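Local coordinates for protein pelota homolog (Archaeoglobus fulgidus, PDB 3OBY) that probably recognises stalled ribosomes and helps release them, with a predicted metal-dependent endoribonuclease activity directed at the stalled mRNA, at residues 145-159 with 172-184. Sequence-based numbering, arbitrary orientation.
Sequences VLRQWGVEEIFEERM and FFGEVAAKLESFD
The Phe183 ring carries Ile154 on one face, with Ile154 CD1 3.9 Å from the ring centroid in a CH-pi contact. Val145 CG2 sits at the edge of the same ring. The Phe155 ring has the aliphatic chain of Lys179 over one face. Its edge meets Leu180, whose CD2 lies 3.6 Å from Phe155 CZ, and Val176 CG1 at 4.0 Å from Phe155 CE2. Phe172 turns a ring edge to the backbone of Glu157, while Val176 CG2 of its own helix covers one face. CG of Phe183 is anti to the backbone N (chi1 180°), which swings the ring across to Val145 and Ile154.

Helix 172-183 runs antiparallel to strand 150-158, at 169°, with the axes 8.9 Å apart at closest. The strand is an edge strand of a mixed five-stranded sheet in the central domain, and the helix packs on one face of that sheet. Ile154 and Phe155 form a classic beta bulge opposite Ala143, and both side chains start toward the helix. Replacing Phe155 with alanine is likely to open a gap between the strand and Leu180, and to leave the Lys179 chain without a ring to lie on.

Beyond this ring, the carboxylate of Glu157 and the Lys179 ammonium are placed as a salt bridge, but the two groups sit too close in the model, so its geometry is doubtful. Met159 SD approaches the Phe172 ring obliquely, a Met-aromatic contact at 5.4 Å from the centroid.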
ATOM      1  N   VAL A 145       4.192  -7.908  19.408  1.00 33.66           N
ATOM      2  CA  VAL A 145       3.925  -8.163  18.010  1.00 28.58           C
ATOM      3  C   VAL A 145       2.622  -7.450  17.692  1.00 33.24           C
ATOM      4  O   VAL A 145       1.779  -7.269  18.568  1.00 32.95           O
ATOM      5  CB  VAL A 145       3.786  -9.676  17.729  1.00 30.29           C
ATOM      6  CG1 VAL A 145       2.631 -10.254  18.542  1.00 26.18           C
ATOM      7  CG2 VAL A 145       3.581  -9.915  16.230  1.00 16.88           C
ATOM      8  N   LEU A 146       2.468  -7.028  16.444  1.00 29.84           N
ATOM      9  CA  LEU A 146       1.265  -6.328  16.040  1.00 24.55           C
ATOM     10  C   LEU A 146       0.147  -7.334  15.780  1.00 28.17           C
ATOM     11  O   LEU A 146       0.359  -8.391  15.190  1.00 24.55           O
ATOM     12  CB  LEU A 146       1.539  -5.493  14.785  1.00 23.95           C
ATOM     13  CG  LEU A 146       0.423  -4.545  14.344  1.00 21.53           C
ATOM     14  CD1 LEU A 146       0.163  -3.523  15.448  1.00 27.30           C
ATOM     15  CD2 LEU A 146       0.824  -3.851  13.048  1.00 18.36           C
ATOM     16  N   ARG A 147      -1.044  -6.997  16.254  1.00 23.89           N
ATOM     17  CA  ARG A 147      -2.210  -7.845  16.083  1.00 19.10           C
ATOM     18  C   ARG A 147      -3.374  -6.908  15.802  1.00 19.82           C
ATOM     19  O   ARG A 147      -3.227  -5.692  15.919  1.00 31.65           O
ATOM     20  CB  ARG A 147      -2.445  -8.662  17.353  1.00 19.88           C
ATOM     21  CG  ARG A 147      -1.419  -9.770  17.555  1.00 30.07           C
ATOM     22  CD  ARG A 147      -1.726 -10.963  16.661  1.00 37.15           C
ATOM     23  NE  ARG A 147      -0.651 -11.954  16.653  1.00 54.28           N
ATOM     24  CZ  ARG A 147       0.355 -11.963  15.785  1.00 48.21           C
ATOM     25  NH1 ARG A 147       0.431 -11.034  14.843  1.00 60.92           N
ATOM     26  NH2 ARG A 147       1.284 -12.906  15.857  1.00 49.56           N
ATOM     27  N   GLN A 148      -4.523  -7.455  15.426  1.00 18.97           N
ATOM     28  CA  GLN A 148      -5.676  -6.620  15.113  1.00 27.75           C
ATOM     29  C   GLN A 148      -6.035  -5.606  16.197  1.00 29.40           C
ATOM     30  O   GLN A 148      -6.338  -4.455  15.890  1.00 29.47           O
ATOM     31  CB  GLN A 148      -6.905  -7.487  14.827  1.00 21.59           C
ATOM     32  CG  GLN A 148      -6.674  -8.600  13.832  1.00 24.50           C
ATOM     33  CD  GLN A 148      -7.968  -9.267  13.403  1.00 37.43           C
ATOM     34  OE1 GLN A 148      -7.956 -10.334  12.789  1.00 44.61           O
ATOM     35  NE2 GLN A 148      -9.093  -8.633  13.719  1.00 35.12           N
ATOM     36  N   TRP A 149      -5.996  -6.031  17.459  1.00 28.51           N
ATOM     37  CA  TRP A 149      -6.362  -5.153  18.573  1.00 30.03           C
ATOM     38  C   TRP A 149      -5.243  -4.267  19.111  1.00 31.11           C
ATOM     39  O   TRP A 149      -5.459  -3.510  20.056  1.00 42.47           O
ATOM     40  CB  TRP A 149      -6.943  -5.989  19.715  1.00 15.48           C
ATOM     41  CG  TRP A 149      -5.945  -6.916  20.330  1.00 20.40           C
ATOM     42  CD1 TRP A 149      -5.106  -6.645  21.372  1.00  9.24           C
ATOM     43  CD2 TRP A 149      -5.658  -8.260  19.922  1.00 18.67           C
ATOM     44  NE1 TRP A 149      -4.315  -7.740  21.643  1.00 17.65           N
ATOM     45  CE2 TRP A 149      -4.634  -8.745  20.767  1.00 13.51           C
ATOM     46  CE3 TRP A 149      -6.165  -9.101  18.925  1.00 10.22           C
ATOM     47  CZ2 TRP A 149      -4.111 -10.033  20.643  1.00 18.40           C
ATOM     48  CZ3 TRP A 149      -5.641 -10.384  18.803  1.00 19.60           C
ATOM     49  CH2 TRP A 149      -4.628 -10.835  19.658  1.00 15.29           C
ATOM     50  N   GLY A 150      -4.056  -4.358  18.518  1.00 32.77           N
ATOM     51  CA  GLY A 150      -2.941  -3.542  18.971  1.00 37.95           C
ATOM     52  C   GLY A 150      -1.665  -4.338  19.171  1.00 41.48           C
ATOM     53  O   GLY A 150      -1.554  -5.465  18.695  1.00 49.47           O
ATOM     54  N   VAL A 151      -0.699  -3.758  19.877  1.00 36.54           N
ATOM     55  CA  VAL A 151       0.569  -4.433  20.121  1.00 33.80           C
ATOM     56  C   VAL A 151       0.432  -5.383  21.301  1.00 33.56           C
ATOM     57  O   VAL A 151       0.024  -4.979  22.387  1.00 33.35           O
ATOM     58  CB  VAL A 151       1.694  -3.419  20.417  1.00 38.07           C
ATOM     59  CG1 VAL A 151       3.026  -4.140  20.575  1.00 37.62           C
ATOM     60  CG2 VAL A 151       1.768  -2.393  19.300  1.00 38.18           C
ATOM     61  N   GLU A 152       0.791  -6.643  21.069  1.00 28.86           N
ATOM     62  CA  GLU A 152       0.718  -7.699  22.077  1.00 33.12           C
ATOM     63  C   GLU A 152       2.114  -8.099  22.559  1.00 36.08           C
ATOM     64  O   GLU A 152       2.860  -8.752  21.834  1.00 43.12           O
ATOM     65  CB  GLU A 152       0.015  -8.921  21.472  1.00 36.62           C
ATOM     66  CG  GLU A 152      -0.335 -10.035  22.445  1.00 43.77           C
ATOM     67  CD  GLU A 152      -1.347  -9.601  23.490  1.00 50.32           C
ATOM     68  OE1 GLU A 152      -2.401  -9.044  23.110  1.00 47.33           O
ATOM     69  OE2 GLU A 152      -1.090  -9.823  24.693  1.00 43.80           O
ATOM     70  N   GLU A 153       2.462  -7.715  23.784  1.00 34.09           N
ATOM     71  CA  GLU A 153       3.770  -8.040  24.353  1.00 40.56           C
ATOM     72  C   GLU A 153       4.143  -9.521  24.197  1.00 39.13           C
ATOM     73  O   GLU A 153       3.319 -10.398  24.447  1.00 36.91           O
ATOM     74  CB  GLU A 153       3.795  -7.642  25.833  1.00 33.83           C
ATOM     75  CG  GLU A 153       4.992  -8.169  26.606  1.00 52.34           C
ATOM     76  CD  GLU A 153       5.075  -7.611  28.015  1.00 52.82           C
ATOM     77  OE1 GLU A 153       5.846  -8.173  28.828  1.00 54.45           O
ATOM     78  OE2 GLU A 153       4.383  -6.608  28.306  1.00 39.03           O
ATOM     79  N   ILE A 154       5.380  -9.795  23.778  1.00 41.65           N
ATOM     80  CA  ILE A 154       5.837 -11.174  23.597  1.00 42.56           C
ATOM     81  C   ILE A 154       6.922 -11.583  24.583  1.00 46.13           C
ATOM     82  O   ILE A 154       7.069 -12.767  24.887  1.00 46.84           O
ATOM     83  CB  ILE A 154       6.354 -11.443  22.158  1.00 44.62           C
ATOM     84  CG1 ILE A 154       7.434 -10.431  21.780  1.00 35.02           C
ATOM     85  CG2 ILE A 154       5.197 -11.402  21.173  1.00 43.43           C
ATOM     86  CD1 ILE A 154       8.006 -10.664  20.391  1.00 25.73           C
ATOM     87  N   PHE A 155       7.696 -10.616  25.066  1.00 51.33           N
ATOM     88  CA  PHE A 155       8.730 -10.913  26.051  1.00 48.82           C
ATOM     89  C   PHE A 155       9.342  -9.677  26.678  1.00 50.67           C
ATOM     90  O   PHE A 155       9.126  -8.555  26.226  1.00 46.06           O
ATOM     91  CB  PHE A 155       9.850 -11.788  25.460  1.00 48.69           C
ATOM     92  CG  PHE A 155      10.758 -11.072  24.484  1.00 61.25           C
ATOM     93  CD1 PHE A 155      10.559 -11.192  23.112  1.00 61.91           C
ATOM     94  CD2 PHE A 155      11.841 -10.317  24.936  1.00 56.95           C
ATOM     95  CE1 PHE A 155      11.419 -10.572  22.204  1.00 59.66           C
ATOM     96  CE2 PHE A 155      12.708  -9.692  24.034  1.00 49.53           C
ATOM     97  CZ  PHE A 155      12.497  -9.825  22.668  1.00 59.56           C
ATOM     98  N   GLU A 156      10.102  -9.914  27.740  1.00 61.51           N
ATOM     99  CA  GLU A 156      10.802  -8.871  28.482  1.00 69.82           C
ATOM    100  C   GLU A 156      12.210  -9.373  28.787  1.00 67.58           C
ATOM    101  O   GLU A 156      12.488 -10.570  28.706  1.00 66.80           O
ATOM    102  CB  GLU A 156      10.101  -8.577  29.806  1.00 76.28           C
ATOM    103  CG  GLU A 156       9.221  -7.351  29.833  1.00 69.13           C
ATOM    104  CD  GLU A 156       8.898  -6.944  31.258  1.00 75.35           C
ATOM    105  OE1 GLU A 156       8.771  -7.845  32.112  1.00 75.58           O
ATOM    106  OE2 GLU A 156       8.765  -5.735  31.530  1.00 77.62           O
ATOM    107  N   GLU A 157      13.093  -8.456  29.156  1.00 65.07           N
ATOM    108  CA  GLU A 157      14.458  -8.825  29.475  1.00 61.38           C
ATOM    109  C   GLU A 157      15.081  -7.685  30.261  1.00 58.14           C
ATOM    110  O   GLU A 157      14.993  -6.525  29.858  1.00 51.87           O
ATOM    111  CB  GLU A 157      15.241  -9.076  28.186  1.00 63.03           C
ATOM    112  CG  GLU A 157      16.526  -9.879  28.358  1.00 84.31           C
ATOM    113  CD  GLU A 157      16.284 -11.262  28.929  1.00 93.15           C
ATOM    114  OE1 GLU A 157      15.310 -11.901  28.523  1.00100.85           O
ATOM    115  OE2 GLU A 157      17.073 -11.716  29.779  1.00 93.10           O
ATOM    116  N   ARG A 158      15.696  -8.010  31.390  1.00 56.08           N
ATOM    117  CA  ARG A 158      16.333  -6.992  32.210  1.00 60.12           C
ATOM    118  C   ARG A 158      17.825  -7.258  32.322  1.00 60.79           C
ATOM    119  O   ARG A 158      18.268  -8.403  32.238  1.00 55.22           O
ATOM    120  CB  ARG A 158      15.683  -6.945  33.599  1.00 59.41           C
ATOM    121  CG  ARG A 158      14.249  -6.412  33.576  1.00 65.87           C
ATOM    122  CD  ARG A 158      13.584  -6.424  34.950  1.00 68.35           C
ATOM    123  NE  ARG A 158      12.194  -5.969  34.890  1.00 62.46           N
ATOM    124  CZ  ARG A 158      11.818  -4.708  34.690  1.00 64.77           C
ATOM    125  NH1 ARG A 158      12.728  -3.752  34.533  1.00 63.56           N
ATOM    126  NH2 ARG A 158      10.527  -4.401  34.630  1.00 57.54           N
ATOM    127  N   MET A 159      18.594  -6.187  32.497  1.00 67.50           N
ATOM    128  CA  MET A 159      20.044  -6.277  32.612  1.00 74.91           C
ATOM    129  C   MET A 159      20.441  -7.455  33.486  1.00 74.56           C
ATOM    130  O   MET A 159      20.828  -8.505  32.977  1.00 77.38           O
ATOM    131  CB  MET A 159      20.615  -4.983  33.202  1.00 78.13           C
ATOM    132  CG  MET A 159      22.137  -4.913  33.193  1.00 84.87           C
ATOM    133  SD  MET A 159      22.861  -5.009  31.533  1.00 92.14           S
ATOM    134  CE  MET A 159      23.295  -3.288  31.240  1.00 82.27           C
ATOM    135  N   PHE A 172      23.260  -8.306  27.305  1.00 66.80           N
ATOM    136  CA  PHE A 172      21.839  -8.196  27.559  1.00 59.52           C
ATOM    137  C   PHE A 172      21.270  -8.304  26.142  1.00 61.11           C
ATOM    138  O   PHE A 172      20.249  -8.957  25.899  1.00 51.23           O
ATOM    139  CB  PHE A 172      21.569  -6.819  28.186  1.00 56.72           C
ATOM    140  CG  PHE A 172      20.131  -6.400  28.176  1.00 54.65           C
ATOM    141  CD1 PHE A 172      19.155  -7.183  28.779  1.00 54.45           C
ATOM    142  CD2 PHE A 172      19.751  -5.213  27.556  1.00 59.24           C
ATOM    143  CE1 PHE A 172      17.820  -6.784  28.774  1.00 58.07           C
ATOM    144  CE2 PHE A 172      18.418  -4.805  27.545  1.00 65.16           C
ATOM    145  CZ  PHE A 172      17.450  -5.599  28.152  1.00 61.45           C
ATOM    146  N   PHE A 173      21.993  -7.685  25.209  1.00 56.10           N
ATOM    147  CA  PHE A 173      21.648  -7.666  23.792  1.00 53.11           C
ATOM    148  C   PHE A 173      21.503  -9.073  23.227  1.00 52.30           C
ATOM    149  O   PHE A 173      20.469  -9.426  22.656  1.00 44.64           O
ATOM    150  CB  PHE A 173      22.729  -6.922  23.001  1.00 48.33           C
ATOM    151  CG  PHE A 173      22.755  -5.436  23.240  1.00 42.45           C
ATOM    152  CD1 PHE A 173      21.976  -4.854  24.237  1.00 43.30           C
ATOM    153  CD2 PHE A 173      23.570  -4.617  22.466  1.00 47.03           C
ATOM    154  CE1 PHE A 173      22.008  -3.477  24.461  1.00 47.51           C
ATOM    155  CE2 PHE A 173      23.609  -3.239  22.681  1.00 57.38           C
ATOM    156  CZ  PHE A 173      22.826  -2.668  23.680  1.00 48.30           C
ATOM    157  N   GLY A 174      22.557  -9.866  23.377  1.00 55.42           N
ATOM    158  CA  GLY A 174      22.531 -11.227  22.879  1.00 60.94           C
ATOM    159  C   GLY A 174      21.281 -11.976  23.289  1.00 59.11           C
ATOM    160  O   GLY A 174      20.682 -12.679  22.476  1.00 64.23           O
ATOM    161  N   GLU A 175      20.884 -11.826  24.550  1.00 63.76           N
ATOM    162  CA  GLU A 175      19.697 -12.501  25.068  1.00 67.08           C
ATOM    163  C   GLU A 175      18.431 -12.000  24.384  1.00 62.62           C
ATOM    164  O   GLU A 175      17.557 -12.792  24.033  1.00 55.01           O
ATOM    165  CB  GLU A 175      19.588 -12.292  26.581  1.00 81.99           C
ATOM    166  CG  GLU A 175      20.680 -12.985  27.383  1.00103.07           C
ATOM    167  CD  GLU A 175      20.569 -12.717  28.871  1.00117.75           C
ATOM    168  OE1 GLU A 175      19.667 -11.951  29.273  1.00129.56           O
ATOM    169  OE2 GLU A 175      21.385 -13.269  29.640  1.00122.71           O
ATOM    170  N   VAL A 176      18.338 -10.685  24.200  1.00 55.05           N
ATOM    171  CA  VAL A 176      17.180 -10.089  23.543  1.00 43.98           C
ATOM    172  C   VAL A 176      17.111 -10.597  22.111  1.00 40.07           C
ATOM    173  O   VAL A 176      16.062 -11.059  21.649  1.00 33.03           O
ATOM    174  CB  VAL A 176      17.282  -8.546  23.503  1.00 41.29           C
ATOM    175  CG1 VAL A 176      16.074  -7.959  22.786  1.00 39.04           C
ATOM    176  CG2 VAL A 176      17.379  -7.994  24.909  1.00 48.96           C
ATOM    177  N   ALA A 177      18.241 -10.510  21.419  1.00 34.91           N
ATOM    178  CA  ALA A 177      18.327 -10.943  20.037  1.00 39.69           C
ATOM    179  C   ALA A 177      17.917 -12.399  19.858  1.00 43.12           C
ATOM    180  O   ALA A 177      17.244 -12.749  18.889  1.00 45.29           O
ATOM    181  CB  ALA A 177      19.752 -10.741  19.522  1.00 41.04           C
ATOM    182  N   ALA A 178      18.307 -13.249  20.802  1.00 47.07           N
ATOM    183  CA  ALA A 178      18.019 -14.683  20.702  1.00 55.16           C
ATOM    184  C   ALA A 178      16.523 -14.917  20.830  1.00 52.42           C
ATOM    185  O   ALA A 178      15.956 -15.826  20.180  1.00 47.13           O
ATOM    186  CB  ALA A 178      18.738 -15.432  21.805  1.00 59.05           C
ATOM    187  N   LYS A 179      15.865 -14.118  21.644  1.00 57.30           N
ATOM    188  CA  LYS A 179      14.473 -14.404  21.741  1.00 63.89           C
ATOM    189  C   LYS A 179      13.747 -13.701  20.592  1.00 65.78           C
ATOM    190  O   LYS A 179      12.702 -14.209  20.132  1.00 65.42           O
ATOM    191  CB  LYS A 179      14.062 -14.101  23.174  1.00 63.97           C
ATOM    192  CG  LYS A 179      14.451 -12.750  23.635  1.00 82.10           C
ATOM    193  CD  LYS A 179      13.933 -12.510  25.036  1.00 93.68           C
ATOM    194  CE  LYS A 179      14.666 -13.340  26.063  1.00 97.48           C
ATOM    195  NZ  LYS A 179      14.171 -13.076  27.432  1.00102.54           N
ATOM    196  N   LEU A 180      14.218 -12.556  20.136  1.00 55.85           N
ATOM    197  CA  LEU A 180      13.521 -12.023  18.991  1.00 48.84           C
ATOM    198  C   LEU A 180      13.612 -13.097  17.851  1.00 50.47           C
ATOM    199  O   LEU A 180      12.649 -13.373  17.120  1.00 53.24           O
ATOM    200  CB  LEU A 180      14.208 -10.781  18.520  1.00 34.98           C
ATOM    201  CG  LEU A 180      14.020  -9.489  19.301  1.00 32.14           C
ATOM    202  CD1 LEU A 180      14.960  -8.439  18.741  1.00 31.97           C
ATOM    203  CD2 LEU A 180      12.576  -9.013  19.186  1.00  7.61           C
ATOM    204  N   GLU A 181      14.800 -13.685  17.706  1.00 46.85           N
ATOM    205  CA  GLU A 181      15.068 -14.669  16.657  1.00 48.30           C
ATOM    206  C   GLU A 181      14.176 -15.907  16.736  1.00 45.12           C
ATOM    207  O   GLU A 181      13.872 -16.527  15.716  1.00 41.95           O
ATOM    208  CB  GLU A 181      16.549 -15.071  16.691  1.00 52.02           C
ATOM    209  CG  GLU A 181      17.100 -15.606  15.365  1.00 55.17           C
ATOM    210  CD  GLU A 181      16.995 -17.109  15.235  1.00 53.00           C
ATOM    211  OE1 GLU A 181      17.717 -17.824  15.966  1.00 53.80           O
ATOM    212  OE2 GLU A 181      16.191 -17.574  14.400  1.00 63.06           O
ATOM    213  N   SER A 182      13.741 -16.260  17.939  1.00 40.12           N
ATOM    214  CA  SER A 182      12.896 -17.430  18.106  1.00 42.74           C
ATOM    215  C   SER A 182      11.401 -17.146  17.946  1.00 47.15           C
ATOM    216  O   SER A 182      10.617 -18.079  17.747  1.00 44.93           O
ATOM    217  CB  SER A 182      13.160 -18.083  19.467  1.00 41.09           C
ATOM    218  OG  SER A 182      12.809 -17.219  20.534  1.00 58.20           O
ATOM    219  N   PHE A 183      10.999 -15.876  18.022  1.00 47.67           N
ATOM    220  CA  PHE A 183       9.579 -15.531  17.878  1.00 47.97           C
ATOM    221  C   PHE A 183       9.086 -15.646  16.430  1.00 52.18           C
ATOM    222  O   PHE A 183       7.935 -16.014  16.188  1.00 57.19           O
ATOM    223  CB  PHE A 183       9.292 -14.120  18.405  1.00 33.55           C
ATOM    224  CG  PHE A 183       7.846 -13.712  18.275  1.00 41.97           C
ATOM    225  CD1 PHE A 183       6.854 -14.406  18.958  1.00 44.83           C
ATOM    226  CD2 PHE A 183       7.467 -12.670  17.424  1.00 44.19           C
ATOM    227  CE1 PHE A 183       5.504 -14.069  18.798  1.00 49.77           C
ATOM    228  CE2 PHE A 183       6.121 -12.325  17.258  1.00 34.75           C
ATOM    229  CZ  PHE A 183       5.139 -13.028  17.943  1.00 40.48           C
ATOM    230  N   ASP A 184       9.952 -15.317  15.477  1.00 51.38           N
ATOM    231  CA  ASP A 184       9.621 -15.414  14.055  1.00 45.03           C
ATOM    232  C   ASP A 184       8.727 -14.284  13.538  1.00 40.23           C
ATOM    233  O   ASP A 184       7.518 -14.261  13.768  1.00 42.00           O
ATOM    234  CB  ASP A 184       8.978 -16.779  13.772  1.00 50.99           C
ATOM    235  CG  ASP A 184       8.949 -17.125  12.293  1.00 68.57           C
ATOM    236  OD1 ASP A 184       8.723 -18.311  11.973  1.00 76.17           O
ATOM    237  OD2 ASP A 184       9.144 -16.222  11.451  1.00 80.44           O
TER